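Local coordinates for protein putative methylthioribose-1-phosphate isomerase (Archaeoglobus fulgidus, PDB 1T5O) that probably interconverts 5-methylthioribose 1-phosphate and 5-methylthioribulose 1-phosphate, an isomerase step of methionine biosynthesis, at residues L35-A38 against I39-A43; N133-M136 against G137-A141. All blocks are in the same frame, centred on the assembly; numbering follows the deposited sequence.

Contact 1. Residues L35-A38 against I39-A43; sequences LADA and IKKLA
Asp37 lies across both Lys40 and Lys41, its side chain crossing each of theirs at roughly a right angle. The two carboxylate oxygens meet aliphatic carbon: OD1 of Asp37 is 3.5 Å from CD of Lys40, and OD2 of Asp37 lies 3.8 Å from CG of Lys41. Lys40 runs fully extended past CG, and its NZ stops 4.3 Å from OD1 of Asp37, too far for a salt bridge, though the opposite charges would probably still attract. Lys41, bent at chi3 (-53°), turns its amino end away instead. On another side of the helix, Ile39 sets CG1 beside its own backbone N (chi1 -76°), bringing CG1 to 3.4 Å from O of Leu35 and CD1 to 4.3 Å from CG of Leu35, an apolar contact.

The turn then closes as a Schellman motif. Leu42 takes positive phi, the N-H of Ala43 reaches back to O of Ala38 at 2.8 Å in the carbonyl plane, and Leu42 N bonds to Ile39 O. As is usual for this cap, an apolar pair brackets it, CB of Ala38 and CB of Ala43 standing 4.1 Å apart.

Helix 32-40 thus ends just before the predicted substrate-binding residues Arg45 to Ala47, with Leu35 and Ala36 packed on helix 70-85, Leu35 and Ala38 on strand 12-15, and Ile39 against Arg88, another predicted substrate-binding residue.

Contact 2. Residues N133-M136 against G137-A141; sequences NRKM and GEYGA
Gly137 sits one turn beyond Asn133, its N donating to O of Asn133 at 2.8 Å. With no side chain, Gly137 meets the preceding turn through backbone alone. Met136 also engages the following turn mainly through its main chain: its O accepts from N of Gly140 at 2.8 Å, while its CA lies at the edge of the Tyr139 ring, near the ring plane. Its thioether chain packs on Pro266.

Lys135 supplies the side-chain part of the contact, an example of an i to i+4 pairing in which a lysine's methylenes run alongside an aromatic ring. They follow the CD1-CE1 side of the Tyr139 ring, displaced to one side of its plane, and do not cover a face. The lysine places CG beside its carbonyl carbon (chi1 -177°), and the tyrosine swings its ring back beside its own N (chi1 -79°), which sets the two chains side by side, pointing the same way. CG of Lys135 comes to 3.8 Å from CE1 of Tyr139, and farther out CE of Lys135 stays 4.0 Å from OH of Tyr139. At the root of the pair, O of Lys135 accepts from N of Tyr139 at 3.1 Å, and the same oxygen approaches CD1 of Tyr139 to 3.2 Å. Replacing the tyrosine with an alanine here is likely to strip the methylenes of Lys135 of their neighbour and leave that chain freer to swing.

Asn133 binds O of Asp163 through ND2 and packs on Thr161 and Thr166. Toward the other end, Ala141 rests on Ser173 and Ala174, joining helix 111-141 to helix 167-176.

In the fold
Both are local contacts built of i to i+4 pairs, contact 1 running on into a C-terminal cap, and neither encloses a long loop. From the N terminus, the chain passes strand 26-29 and reaches contact 1 at the C-terminal end of helix 32-40. It then runs through helices 47-61, 70-85 and 92-105 before contact 2, late in helix 111-141 and shortly ahead of strand 149-152. The two are in series, neither nested nor crossed. The centres of contacts 1 and 2 are about 29 Å apart, on opposite sides of the chain's centre. Contact 1 joins helix 32-40 to strand 12-15 and helix 70-85; contact 2 joins helix 111-141 to helix 167-176, consistent with the family's Rossmann-type clan.

Contact 1. Residues L35-A38 against I39-A43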
loop_
_atom_site.group_PDB
_atom_site.type_symbol
_atom_site.label_atom_id
_atom_site.label_comp_id
_atom_site.label_asym_id
_atom_site.label_seq_id
_atom_site.Cartn_x
_atom_site.Cartn_y
_atom_site.Cartn_z
ATOM N N LEU A 35 -17.032 13.959 23.272
ATOM C CA LEU A 35 -15.590 13.915 23.155
ATOM C C LEU A 35 -15.184 12.458 23.036
ATOM O O LEU A 35 -14.396 12.084 22.165
ATOM C CB LEU A 35 -14.950 14.541 24.396
ATOM C CG LEU A 35 -13.422 14.607 24.462
ATOM C CD1 LEU A 35 -12.853 15.397 23.275
ATOM C CD2 LEU A 35 -13.021 15.252 25.786
ATOM N N ALA A 36 -15.734 11.628 23.917
ATOM C CA ALA A 36 -15.411 10.211 23.896
ATOM C C ALA A 36 -15.678 9.597 22.522
ATOM O O ALA A 36 -14.865 8.821 22.020
ATOM C CB ALA A 36 -16.200 9.466 24.975
ATOM N N ASP A 37 -16.792 9.937 21.888
ATOM C CA ASP A 37 -17.022 9.322 20.594
ATOM C C ASP A 37 -16.114 9.929 19.550
ATOM O O ASP A 37 -15.735 9.255 18.590
ATOM C CB ASP A 37 -18.483 9.439 20.160
ATOM C CG ASP A 37 -18.913 8.266 19.278
ATOM O OD1 ASP A 37 -18.659 7.096 19.673
ATOM O OD2 ASP A 37 -19.503 8.503 18.196
ATOM N N ALA A 38 -15.752 11.196 19.737
ATOM C CA ALA A 38 -14.864 11.860 18.792
ATOM C C ALA A 38 -13.538 11.107 18.835
ATOM O O ALA A 38 -12.911 10.859 17.807
ATOM C CB ALA A 38 -14.669 13.305 19.183
ATOM N N ILE A 39 -13.135 10.736 20.045
ATOM C CA ILE A 39 -11.909 9.989 20.255
ATOM C C ILE A 39 -12.015 8.620 19.573
ATOM O O ILE A 39 -11.084 8.179 18.895
ATOM C CB ILE A 39 -11.652 9.798 21.770
ATOM C CG1 ILE A 39 -11.133 11.106 22.372
ATOM C CG2 ILE A 39 -10.667 8.665 22.009
ATOM C CD1 ILE A 39 -11.010 11.057 23.893
ATOM N N LYS A 40 -13.157 7.959 19.760
ATOM C CA LYS A 40 -13.395 6.642 19.169
ATOM C C LYS A 40 -13.397 6.671 17.651
ATOM O O LYS A 40 -12.839 5.776 17.025
ATOM C CB LYS A 40 -14.735 6.064 19.634
ATOM C CG LYS A 40 -14.842 5.757 21.117
ATOM C CD LYS A 40 -16.239 5.209 21.416
ATOM C CE LYS A 40 -16.502 5.032 22.903
ATOM N NZ LYS A 40 -17.918 4.622 23.155
ATOM N N LYS A 41 -14.032 7.683 17.061
ATOM C CA LYS A 41 -14.111 7.801 15.597
ATOM C C LYS A 41 -12.812 8.303 14.992
ATOM O O LYS A 41 -12.718 8.467 13.773
ATOM C CB LYS A 41 -15.170 8.815 15.152
ATOM C CG LYS A 41 -16.535 8.739 15.759
ATOM C CD LYS A 41 -17.468 9.691 14.982
ATOM C CE LYS A 41 -16.906 11.126 14.882
ATOM N NZ LYS A 41 -17.676 12.042 13.964
ATOM N N LEU A 42 -11.830 8.587 15.839
ATOM C CA LEU A 42 -10.555 9.130 15.376
ATOM C C LEU A 42 -10.749 10.546 14.824
ATOM O O LEU A 42 -10.021 10.978 13.928
ATOM C CB LEU A 42 -9.919 8.232 14.302
ATOM C CG LEU A 42 -9.673 6.759 14.669
ATOM C CD1 LEU A 42 -8.945 6.070 13.505
ATOM C CD2 LEU A 42 -8.838 6.651 15.958
ATOM N N ALA A 43 -11.746 11.270 15.331
ATOM C CA ALA A 43 -11.938 12.650 14.887
ATOM C C ALA A 43 -10.766 13.439 15.495
ATOM O O ALA A 43 -10.341 14.457 14.954
ATOM C CB ALA A 43 -13.272 13.199 15.371
#

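Contact 2. Residues N133-M136 against G137-A141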
loop_
_atom_site.group_PDB
_atom_site.type_symbol
_atom_site.label_atom_id
_atom_site.label_comp_id
_atom_site.label_asym_id
_atom_site.label_seq_id
_atom_site.Cartn_x
_atom_site.Cartn_y
_atom_site.Cartn_z
ATOM N N ASN A 133 6.902 21.161 20.133
ATOM C CA ASN A 133 6.996 20.867 18.698
ATOM C C ASN A 133 7.791 21.917 17.951
ATOM O O ASN A 133 8.551 21.577 17.055
ATOM C CB ASN A 133 5.596 20.726 18.086
ATOM C CG ASN A 133 4.895 19.485 18.579
ATOM O OD1 ASN A 133 5.558 18.534 18.971
ATOM N ND2 ASN A 133 3.559 19.482 18.568
ATOM N N ARG A 134 7.621 23.193 18.317
ATOM C CA ARG A 134 8.385 24.274 17.677
ATOM C C ARG A 134 9.873 24.153 18.047
ATOM O O ARG A 134 10.759 24.379 17.218
ATOM C CB ARG A 134 7.893 25.662 18.128
ATOM C CG ARG A 134 6.516 26.107 17.625
ATOM C CD ARG A 134 6.413 27.597 17.939
ATOM N NE ARG A 134 5.068 28.144 18.060
ATOM C CZ ARG A 134 4.662 28.847 19.115
ATOM N NH1 ARG A 134 5.493 29.073 20.123
ATOM N NH2 ARG A 134 3.429 29.317 19.170
ATOM N N LYS A 135 10.152 23.819 19.304
ATOM C CA LYS A 135 11.549 23.688 19.740
ATOM C C LYS A 135 12.182 22.488 18.992
ATOM O O LYS A 135 13.299 22.581 18.460
ATOM C CB LYS A 135 11.606 23.478 21.261
ATOM C CG LYS A 135 13.017 23.403 21.786
ATOM C CD LYS A 135 13.084 23.571 23.296
ATOM C CE LYS A 135 14.451 24.123 23.718
ATOM N NZ LYS A 135 14.572 24.132 25.213
ATOM N N MET A 136 11.450 21.371 18.965
ATOM C CA MET A 136 11.892 20.153 18.260
ATOM C C MET A 136 12.112 20.494 16.780
ATOM O O MET A 136 13.089 20.062 16.147
ATOM C CB MET A 136 10.815 19.065 18.363
ATOM C CG MET A 136 11.128 17.800 17.597
ATOM S SD MET A 136 9.660 16.710 17.584
ATOM C CE MET A 136 9.495 16.433 19.213
ATOM N N GLY A 137 11.181 21.268 16.237
ATOM C CA GLY A 137 11.259 21.694 14.856
ATOM C C GLY A 137 12.526 22.479 14.523
ATOM O O GLY A 137 13.152 22.231 13.475
ATOM N N GLU A 138 12.876 23.438 15.387
ATOM C CA GLU A 138 14.066 24.263 15.210
ATOM C C GLU A 138 15.320 23.393 15.214
ATOM O O GLU A 138 16.227 23.610 14.419
ATOM C CB GLU A 138 14.171 25.304 16.329
ATOM C CG GLU A 138 13.110 26.380 16.256
ATOM C CD GLU A 138 13.630 27.704 15.712
ATOM O OE1 GLU A 138 14.090 27.764 14.539
ATOM O OE2 GLU A 138 13.569 28.702 16.478
ATOM N N TYR A 139 15.376 22.436 16.133
ATOM C CA TYR A 139 16.510 21.513 16.195
ATOM C C TYR A 139 16.553 20.687 14.920
ATOM O O TYR A 139 17.602 20.541 14.321
ATOM C CB TYR A 139 16.386 20.577 17.380
ATOM C CG TYR A 139 16.773 21.174 18.685
ATOM C CD1 TYR A 139 15.891 21.141 19.776
ATOM C CD2 TYR A 139 18.054 21.695 18.883
ATOM C CE1 TYR A 139 16.286 21.607 21.033
ATOM C CE2 TYR A 139 18.450 22.162 20.143
ATOM C CZ TYR A 139 17.558 22.109 21.211
ATOM O OH TYR A 139 17.939 22.554 22.468
ATOM N N GLY A 140 15.403 20.168 14.492
ATOM C CA GLY A 140 15.370 19.351 13.289
ATOM C C GLY A 140 15.646 20.116 12.012
ATOM O O GLY A 140 16.270 19.570 11.093
ATOM N N ALA A 141 15.184 21.371 11.934
ATOM C CA ALA A 141 15.391 22.191 10.739
ATOM C C ALA A 141 16.863 22.299 10.354
ATOM O O ALA A 141 17.195 22.491 9.188
ATOM C CB ALA A 141 14.781 23.623 10.943
#